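Local coordinates for C381 turret protein (Sulfolobus turreted icosahedral virus, PDB 4IND) that is a turret protein of an archaeal icosahedral virus and probably builds the turrets from five copies of a triple jelly roll chain, at residues 97-102 with 126-131; 166-171 with 238-243. All coordinates share one frame; numbering follows the deposited sequence.

Interaction 1 (97-102 with 126-131)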
ATOM      1  N   THR A  97      36.271 -12.430  -1.483  1.00 29.81           N
ATOM      2  CA  THR A  97      35.261 -13.197  -2.200  1.00 32.39           C
ATOM      3  C   THR A  97      33.909 -13.046  -1.516  1.00 29.30           C
ATOM      4  O   THR A  97      33.664 -13.668  -0.474  1.00 27.25           O
ATOM      5  CB  THR A  97      35.656 -14.685  -2.259  1.00 34.36           C
ATOM      6  OG1 THR A  97      36.958 -14.807  -2.858  1.00 33.78           O
ATOM      7  CG2 THR A  97      34.641 -15.495  -3.061  1.00 39.57           C
ATOM      8  N   PRO A  98      33.009 -12.213  -2.088  1.00 24.60           N
ATOM      9  CA  PRO A  98      31.736 -12.008  -1.392  1.00 22.68           C
ATOM     10  C   PRO A  98      30.903 -13.276  -1.345  1.00 27.03           C
ATOM     11  O   PRO A  98      31.023 -14.133  -2.225  1.00 27.13           O
ATOM     12  CB  PRO A  98      31.054 -10.886  -2.214  1.00 26.96           C
ATOM     13  CG  PRO A  98      31.697 -10.929  -3.528  1.00 25.17           C
ATOM     14  CD  PRO A  98      33.133 -11.352  -3.277  1.00 26.64           C
ATOM     15  N   PHE A  99      30.063 -13.383  -0.317  1.00 25.72           N
ATOM     16  CA  PHE A  99      29.190 -14.528  -0.114  1.00 24.37           C
ATOM     17  C   PHE A  99      28.131 -14.640  -1.220  1.00 21.39           C
ATOM     18  O   PHE A  99      28.022 -15.668  -1.883  1.00 24.17           O
ATOM     19  CB  PHE A  99      28.541 -14.382   1.273  1.00 27.54           C
ATOM     20  CG  PHE A  99      27.711 -15.563   1.714  1.00 26.09           C
ATOM     21  CD1 PHE A  99      28.294 -16.811   1.909  1.00 27.52           C
ATOM     22  CD2 PHE A  99      26.360 -15.409   2.008  1.00 28.08           C
ATOM     23  CE1 PHE A  99      27.527 -17.907   2.360  1.00 30.84           C
ATOM     24  CE2 PHE A  99      25.590 -16.497   2.460  1.00 24.72           C
ATOM     25  CZ  PHE A  99      26.178 -17.741   2.637  1.00 23.24           C
ATOM     26  N   PHE A 100      27.340 -13.584  -1.395  1.00 22.50           N
ATOM     27  CA  PHE A 100      26.304 -13.555  -2.431  1.00 24.03           C
ATOM     28  C   PHE A 100      25.418 -14.802  -2.357  1.00 27.00           C
ATOM     29  O   PHE A 100      24.901 -15.257  -3.369  1.00 23.14           O
ATOM     30  CB  PHE A 100      26.954 -13.479  -3.832  1.00 30.85           C
ATOM     31  CG  PHE A 100      27.531 -12.117  -4.197  1.00 27.37           C
ATOM     32  CD1 PHE A 100      27.081 -10.962  -3.593  1.00 27.36           C
ATOM     33  CD2 PHE A 100      28.516 -12.010  -5.173  1.00 25.27           C
ATOM     34  CE1 PHE A 100      27.602  -9.730  -3.933  1.00 30.69           C
ATOM     35  CE2 PHE A 100      29.046 -10.780  -5.518  1.00 32.56           C
ATOM     36  CZ  PHE A 100      28.595  -9.638  -4.896  1.00 30.91           C
ATOM     37  N   ASN A 101      25.286 -15.360  -1.154  1.00 22.47           N
ATOM     38  CA  ASN A 101      24.522 -16.579  -0.892  1.00 29.88           C
ATOM     39  C   ASN A 101      25.132 -17.854  -1.455  1.00 35.63           C
ATOM     40  O   ASN A 101      25.155 -18.875  -0.771  1.00 36.51           O
ATOM     41  CB  ASN A 101      23.036 -16.448  -1.301  1.00 27.82           C
ATOM     42  CG  ASN A 101      22.265 -15.541  -0.371  1.00 28.15           C
ATOM     43  OD1 ASN A 101      22.330 -15.703   0.855  1.00 27.54           O
ATOM     44  ND2 ASN A 101      21.547 -14.564  -0.939  1.00 23.92           N
ATOM     45  N   ASN A 102      25.625 -17.780  -2.696  0.58 25.17           N
ATOM     46  CA  ASN A 102      26.108 -18.960  -3.401  0.58 27.89           C
ATOM     47  C   ASN A 102      27.431 -18.778  -4.155  0.58 28.44           C
ATOM     48  O   ASN A 102      27.816 -19.645  -4.915  0.58 28.90           O
ATOM     49  CB  ASN A 102      25.040 -19.484  -4.371  0.58 34.78           C
ATOM     50  CG  ASN A 102      23.865 -20.142  -3.657  0.58 35.86           C
ATOM     51  OD1 ASN A 102      22.766 -19.599  -3.617  0.58 43.72           O
ATOM     52  ND2 ASN A 102      24.094 -21.319  -3.105  0.58 34.10           N
ATOM     53  N   GLN A 126      15.672 -20.269   6.202  1.00 25.98           N
ATOM     54  CA  GLN A 126      16.100 -21.664   6.338  1.00 32.06           C
ATOM     55  C   GLN A 126      17.486 -21.838   6.958  1.00 32.03           C
ATOM     56  O   GLN A 126      18.285 -22.654   6.490  1.00 35.60           O
ATOM     57  CB  GLN A 126      16.064 -22.368   4.977  1.00 32.71           C
ATOM     58  CG  GLN A 126      14.674 -22.452   4.356  1.00 34.07           C
ATOM     59  CD  GLN A 126      14.588 -23.506   3.261  1.00 41.83           C
ATOM     60  OE1 GLN A 126      15.601 -24.055   2.836  1.00 50.44           O
ATOM     61  NE2 GLN A 126      13.381 -23.797   2.809  1.00 37.48           N
ATOM     62  N   GLY A 127      17.791 -21.071   7.996  1.00 28.25           N
ATOM     63  CA  GLY A 127      19.079 -21.241   8.673  1.00 32.09           C
ATOM     64  C   GLY A 127      20.339 -20.901   7.877  1.00 36.94           C
ATOM     65  O   GLY A 127      21.440 -21.343   8.219  1.00 29.15           O
ATOM     66  N   ASN A 128      20.198 -20.121   6.809  1.00 27.34           N
ATOM     67  CA  ASN A 128      21.372 -19.716   6.023  1.00 23.39           C
ATOM     68  C   ASN A 128      22.405 -19.010   6.909  1.00 26.48           C
ATOM     69  O   ASN A 128      22.060 -18.238   7.803  1.00 28.53           O
ATOM     70  CB  ASN A 128      20.920 -18.795   4.876  1.00 22.42           C
ATOM     71  CG  ASN A 128      21.962 -18.627   3.795  1.00 29.94           C
ATOM     72  OD1 ASN A 128      22.930 -19.394   3.705  1.00 27.87           O
ATOM     73  ND2 ASN A 128      21.756 -17.620   2.937  1.00 29.67           N
ATOM     74  N   ILE A 129      23.675 -19.283   6.670  1.00 28.55           N
ATOM     75  CA  ILE A 129      24.746 -18.728   7.490  1.00 26.19           C
ATOM     76  C   ILE A 129      25.623 -17.814   6.659  1.00 26.17           C
ATOM     77  O   ILE A 129      26.175 -18.248   5.648  1.00 29.93           O
ATOM     78  CB  ILE A 129      25.610 -19.862   8.053  1.00 29.80           C
ATOM     79  CG1 ILE A 129      24.734 -20.818   8.874  1.00 30.75           C
ATOM     80  CG2 ILE A 129      26.765 -19.309   8.854  1.00 28.62           C
ATOM     81  CD1 ILE A 129      25.363 -22.172   9.118  1.00 38.73           C
ATOM     82  N   TYR A 130      25.759 -16.556   7.079  1.00 19.84           N
ATOM     83  CA  TYR A 130      26.621 -15.628   6.356  1.00 20.86           C
ATOM     84  C   TYR A 130      28.101 -15.928   6.605  1.00 24.58           C
ATOM     85  O   TYR A 130      28.500 -16.242   7.724  1.00 23.73           O
ATOM     86  CB  TYR A 130      26.305 -14.164   6.736  1.00 24.78           C
ATOM     87  CG  TYR A 130      27.204 -13.207   5.986  1.00 24.90           C
ATOM     88  CD1 TYR A 130      27.023 -12.985   4.623  1.00 23.57           C
ATOM     89  CD2 TYR A 130      28.263 -12.567   6.621  1.00 27.42           C
ATOM     90  CE1 TYR A 130      27.851 -12.127   3.920  1.00 24.76           C
ATOM     91  CE2 TYR A 130      29.125 -11.709   5.916  1.00 28.70           C
ATOM     92  CZ  TYR A 130      28.900 -11.488   4.571  1.00 31.44           C
ATOM     93  OH  TYR A 130      29.727 -10.645   3.866  1.00 29.63           O
ATOM     94  N   TYR A 131      28.918 -15.792   5.573  1.00 21.28           N
ATOM     95  CA  TYR A 131      30.339 -16.160   5.658  1.00 22.04           C
ATOM     96  C   TYR A 131      31.172 -15.326   4.691  1.00 28.28           C
ATOM     97  O   TYR A 131      30.869 -15.261   3.508  1.00 26.03           O
ATOM     98  CB  TYR A 131      30.507 -17.628   5.288  1.00 22.24           C
ATOM     99  CG  TYR A 131      31.965 -18.106   5.272  1.00 23.64           C
ATOM    100  CD1 TYR A 131      32.657 -18.332   6.443  1.00 31.02           C
ATOM    101  CD2 TYR A 131      32.618 -18.347   4.080  1.00 37.59           C
ATOM    102  CE1 TYR A 131      33.981 -18.784   6.422  1.00 34.35           C
ATOM    103  CE2 TYR A 131      33.922 -18.797   4.046  1.00 41.28           C
ATOM    104  CZ  TYR A 131      34.602 -19.014   5.218  1.00 40.39           C
ATOM    105  OH  TYR A 131      35.918 -19.457   5.192  1.00 39.24           O
TER
HETATM  106  O   HOH W   1      32.459 -15.464   1.220  1.00 33.03           O
HETATM  107  O   HOH W   2      23.360 -19.510   0.904  1.00 38.05           O

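Interaction 2 (166-171 with 238-243). With 2HP (dihydrogenphosphate ion), chain V.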
ATOM      1  N   ASN A 166      32.883 -17.985 -14.152  1.00 34.25           N
ATOM      2  CA  ASN A 166      31.920 -18.640 -13.276  1.00 32.58           C
ATOM      3  C   ASN A 166      31.581 -17.764 -12.093  1.00 35.89           C
ATOM      4  O   ASN A 166      32.185 -16.704 -11.909  1.00 40.06           O
ATOM      5  CB  ASN A 166      32.402 -20.025 -12.844  1.00 42.05           C
ATOM      6  CG  ASN A 166      33.784 -19.991 -12.269  1.00 48.85           C
ATOM      7  OD1 ASN A 166      34.132 -19.062 -11.541  1.00 50.51           O
ATOM      8  ND2 ASN A 166      34.598 -20.991 -12.602  1.00 52.01           N
ATOM      9  N   GLY A 167      30.592 -18.189 -11.313  1.00 30.95           N
ATOM     10  CA  GLY A 167      30.150 -17.426 -10.160  1.00 28.46           C
ATOM     11  C   GLY A 167      28.629 -17.448 -10.082  1.00 34.27           C
ATOM     12  O   GLY A 167      27.936 -17.663 -11.090  1.00 31.66           O
ATOM     13  N   TYR A 168      28.111 -17.217  -8.884  1.00 32.66           N
ATOM     14  CA  TYR A 168      26.675 -17.215  -8.653  1.00 31.32           C
ATOM     15  C   TYR A 168      26.319 -16.093  -7.721  1.00 33.40           C
ATOM     16  O   TYR A 168      27.090 -15.756  -6.829  1.00 37.67           O
ATOM     17  CB  TYR A 168      26.244 -18.527  -7.980  1.00 35.66           C
ATOM     18  CG  TYR A 168      26.496 -19.766  -8.799  1.00 38.59           C
ATOM     19  CD1 TYR A 168      25.638 -20.139  -9.813  1.00 36.33           C
ATOM     20  CD2 TYR A 168      27.605 -20.565  -8.546  1.00 30.51           C
ATOM     21  CE1 TYR A 168      25.875 -21.272 -10.565  1.00 40.47           C
ATOM     22  CE2 TYR A 168      27.849 -21.699  -9.284  1.00 39.82           C
ATOM     23  CZ  TYR A 168      26.981 -22.045 -10.297  1.00 44.68           C
ATOM     24  OH  TYR A 168      27.216 -23.173 -11.037  1.00 51.78           O
ATOM     25  N   ILE A 169      25.133 -15.530  -7.917  1.00 27.34           N
ATOM     26  CA  ILE A 169      24.544 -14.644  -6.925  1.00 25.34           C
ATOM     27  C   ILE A 169      23.091 -15.095  -6.786  1.00 31.02           C
ATOM     28  O   ILE A 169      22.410 -15.279  -7.774  1.00 31.62           O
ATOM     29  CB  ILE A 169      24.597 -13.177  -7.366  1.00 29.86           C
ATOM     30  CG1 ILE A 169      26.037 -12.778  -7.693  1.00 29.49           C
ATOM     31  CG2 ILE A 169      24.023 -12.263  -6.272  1.00 30.53           C
ATOM     32  CD1 ILE A 169      26.201 -11.340  -8.171  1.00 29.50           C
ATOM     33  N   SER A 170      22.636 -15.337  -5.562  1.00 26.38           N
ATOM     34  CA  SER A 170      21.224 -15.668  -5.357  1.00 29.90           C
ATOM     35  C   SER A 170      20.591 -14.648  -4.427  1.00 28.53           C
ATOM     36  O   SER A 170      21.268 -14.077  -3.580  1.00 28.55           O
ATOM     37  CB  SER A 170      21.079 -17.058  -4.731  1.00 36.49           C
ATOM     38  OG  SER A 170      21.576 -18.052  -5.595  1.00 46.69           O
ATOM     39  N   PHE A 171      19.283 -14.448  -4.561  1.00 28.71           N
ATOM     40  CA  PHE A 171      18.556 -13.592  -3.628  1.00 31.44           C
ATOM     41  C   PHE A 171      17.069 -13.934  -3.669  1.00 30.81           C
ATOM     42  O   PHE A 171      16.598 -14.526  -4.629  1.00 35.52           O
ATOM     43  CB  PHE A 171      18.821 -12.104  -3.918  1.00 27.64           C
ATOM     44  CG  PHE A 171      18.841 -11.753  -5.378  1.00 30.74           C
ATOM     45  CD1 PHE A 171      17.669 -11.435  -6.052  1.00 35.93           C
ATOM     46  CD2 PHE A 171      20.033 -11.723  -6.076  1.00 25.50           C
ATOM     47  CE1 PHE A 171      17.684 -11.109  -7.403  1.00 35.57           C
ATOM     48  CE2 PHE A 171      20.058 -11.394  -7.429  1.00 34.31           C
ATOM     49  CZ  PHE A 171      18.882 -11.086  -8.096  1.00 32.39           C
ATOM     50  N   ASP A 238      12.934 -17.364  -5.049  1.00 32.56           N
ATOM     51  CA  ASP A 238      14.393 -17.446  -5.046  1.00 36.36           C
ATOM     52  C   ASP A 238      14.955 -17.301  -6.459  1.00 29.93           C
ATOM     53  O   ASP A 238      14.656 -18.079  -7.367  1.00 34.28           O
ATOM     54  CB  ASP A 238      14.884 -18.711  -4.337  1.00 39.26           C
ATOM     55  CG  ASP A 238      14.721 -18.630  -2.803  1.00 50.93           C
ATOM     56  OD1 ASP A 238      15.397 -17.802  -2.145  1.00 41.51           O
ATOM     57  OD2 ASP A 238      13.912 -19.397  -2.254  1.00 56.61           O
ATOM     58  N   VAL A 239      15.735 -16.254  -6.639  1.00 21.67           N
ATOM     59  CA  VAL A 239      16.292 -15.920  -7.954  1.00 25.55           C
ATOM     60  C   VAL A 239      17.769 -16.304  -7.963  1.00 26.88           C
ATOM     61  O   VAL A 239      18.476 -16.094  -6.974  1.00 30.06           O
ATOM     62  CB  VAL A 239      16.122 -14.434  -8.246  1.00 31.84           C
ATOM     63  CG1 VAL A 239      16.750 -14.059  -9.595  1.00 24.42           C
ATOM     64  CG2 VAL A 239      14.639 -14.060  -8.213  1.00 38.07           C
ATOM     65  N   LYS A 240      18.231 -16.872  -9.070  1.00 29.17           N
ATOM     66  CA  LYS A 240      19.642 -17.263  -9.180  1.00 29.19           C
ATOM     67  C   LYS A 240      20.303 -16.681 -10.424  1.00 32.98           C
ATOM     68  O   LYS A 240      19.818 -16.865 -11.542  1.00 32.04           O
ATOM     69  CB  LYS A 240      19.742 -18.779  -9.190  1.00 38.71           C
ATOM     70  CG  LYS A 240      21.156 -19.305  -9.215  1.00 56.94           C
ATOM     71  CD  LYS A 240      21.135 -20.822  -9.183  1.00 65.78           C
ATOM     72  CE  LYS A 240      22.516 -21.402  -9.373  1.00 76.77           C
ATOM     73  NZ  LYS A 240      22.466 -22.893  -9.450  1.00 83.07           N
ATOM     74  N   PHE A 241      21.403 -15.961 -10.224  1.00 27.88           N
ATOM     75  CA  PHE A 241      22.197 -15.461 -11.341  1.00 24.29           C
ATOM     76  C   PHE A 241      23.437 -16.345 -11.447  1.00 33.31           C
ATOM     77  O   PHE A 241      24.082 -16.623 -10.441  1.00 39.20           O
ATOM     78  CB  PHE A 241      22.593 -14.012 -11.098  1.00 30.15           C
ATOM     79  CG  PHE A 241      23.780 -13.577 -11.907  1.00 32.48           C
ATOM     80  CD1 PHE A 241      23.685 -13.446 -13.281  1.00 38.66           C
ATOM     81  CD2 PHE A 241      24.996 -13.313 -11.289  1.00 40.83           C
ATOM     82  CE1 PHE A 241      24.775 -13.051 -14.036  1.00 42.35           C
ATOM     83  CE2 PHE A 241      26.096 -12.907 -12.028  1.00 39.81           C
ATOM     84  CZ  PHE A 241      25.988 -12.785 -13.418  1.00 38.08           C
ATOM     85  N   SER A 242      23.742 -16.817 -12.651  1.00 27.63           N
ATOM     86  CA  SER A 242      24.907 -17.673 -12.869  1.00 30.62           C
ATOM     87  C   SER A 242      25.737 -17.114 -13.997  1.00 34.38           C
ATOM     88  O   SER A 242      25.194 -16.765 -15.050  1.00 35.81           O
ATOM     89  CB  SER A 242      24.487 -19.092 -13.266  1.00 32.55           C
ATOM     90  OG  SER A 242      23.400 -19.553 -12.493  1.00 46.31           O
ATOM     91  N   VAL A 243      27.052 -17.042 -13.798  1.00 33.11           N
ATOM     92  CA  VAL A 243      27.964 -16.719 -14.901  1.00 30.08           C
ATOM     93  C   VAL A 243      28.277 -18.042 -15.587  1.00 33.69           C
ATOM     94  O   VAL A 243      28.713 -18.995 -14.931  1.00 34.29           O
ATOM     95  CB  VAL A 243      29.272 -16.090 -14.384  1.00 32.08           C
ATOM     96  CG1 VAL A 243      30.190 -15.765 -15.557  1.00 28.91           C
ATOM     97  CG2 VAL A 243      28.988 -14.833 -13.570  1.00 32.68           C
TER
HETATM   98  P   2HP V 402      11.158 -20.741  -3.975  1.00 48.73           P
HETATM   99  O1  2HP V 402      11.524 -20.694  -5.488  1.00 52.26           O
HETATM  100  O2  2HP V 402      10.700 -19.404  -3.484  1.00 44.20           O
HETATM  101  O3  2HP V 402      12.407 -20.920  -3.184  1.00 48.98           O
HETATM  102  O4  2HP V 402      10.155 -21.865  -3.603  1.00 77.42           O
HETATM  103  O   HOH W   3      28.762 -20.444 -12.602  1.00 36.92           O

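Interaction 1 (97-102 with 126-131)
Phe-99 and Asn-101 are the residues of 97-102 that reach 126-131 directly, and a water bridges the two segments earlier, at Thr-97. This water donates to Thr-97 O at 2.7 Å and to Tyr-131 O at 2.8 Å, so it links two carbonyls that cannot bond to each other. Phe-99 makes the main contact. Its CG is anti to the backbone N (chi1 -174°), which carries the ring along Tyr-131, Tyr-130 and Ile-129 as far as Asn-128. CB of Phe-99 meets CE1 of Tyr-130 at 3.5 Å. The two side chains pass each other heading opposite ways. Their rings meet obliquely, planes 75° apart. One face of the Phe-99 ring lies under Tyr-130 CA and Tyr-131 N, which sit toward its rim. Asn-101 O sits over the opposite face, also toward the rim. CZ of Phe-99 comes to 3.1 Å from Ile-129 O, and Asn-128 OD1 lies at the ring edge, in plane. All this belongs to the first of three jelly roll domains. The loop after strand 94-96 folds over the start of strand 130-134, an outer strand of its sheet within the chain. Asp-120 accepts bonds from the backbone N of Phe-99 and Phe-100 and from Tyr-130 OH. Tyr-50 of the second subunit packs on Phe-99 and stacks on Tyr-131, which puts the contact at a subunit interface. At Asn-101 the side chain crosses that of Asn-128 at about a right angle. Asn-128 ND2 gives Asn-101 OD1 a weak bond of 2.9 Å, bent to 124° at the hydrogen. Asn-101 ND2 donates to Ser-170 O. Thr-123 N binds Asn-101 OD1, and its O takes Asn-128 ND2. A second water donates to Asn-101 O and, at 2.8 Å, to Asn-128 OD1.

Interaction 2 (166-171 with 238-243)
Tyr-168 and Lys-240 lean across each other on one face of an antiparallel strand pair, part of the second jelly roll domain of the chain. Segments 168-171 and 238-243 run at 170° between their N-to-C directions. Lys-240 is extended along its whole length, with CG anti to the backbone N (chi1 -176°). Its CE thereby reaches Tyr-168 CD1 at 3.4 Å. Ser-242, directly across from Tyr-168, sets its OG at the edge of the same ring, near the ring plane. Ser-170 shares this face, but its OG is bonded to Asn-102. The other face is apolar. Here the Phe-241 ring turns its edge to Ile-169, and CD2 of Phe-241 lies 3.8 Å from CG1 of Ile-169. Phe-171 leans toward its partner Val-239, with CE1 of the ring 3.8 Å from Val-239 CB. Ile-202 of strand 194-203 packs on Val-239 and Phe-241 from the next strand. Between the faces, Ile-169 and Phe-241 bond to each other twice, as do Phe-171 and Val-239. The Phe-241 N to Ile-169 O bond is 2.7 Å and nearly straight. At the start of 238-243, Asp-238 N makes a weak bond to O2 of a dihydrogenphosphate ion, which Arg-154 and Lys-181 of the second subunit also bind. Arg-154 of that subunit forms a salt bridge with Asp-238 as well. At the far end, a water over one face of the Tyr-168 ring, toward its rim, accepts from Gly-167 N and donates to Val-243 O at 2.7 Å.

How the interactions relate
Interaction 1 comes first along the chain and closes before interaction 2 opens. Interaction 1 lies in the first galactose-binding-like domain and interaction 2 in the second. Their centres are about 12 Å apart, and they touch. Loop 97-102 runs beside strand 168-172, which pairs with 238-243. Asn-102 OD1 probably bonds to Ser-170 OG, at 2.8 Å. Phe-100, turned away from 126-131, packs its CD2 on Ile-169 CG1 at 3.6 Å. This loop of the first jelly roll thus packs against a strand of the second. Both contacts also meet the second subunit, consistent with a role for this junction in turret assembly.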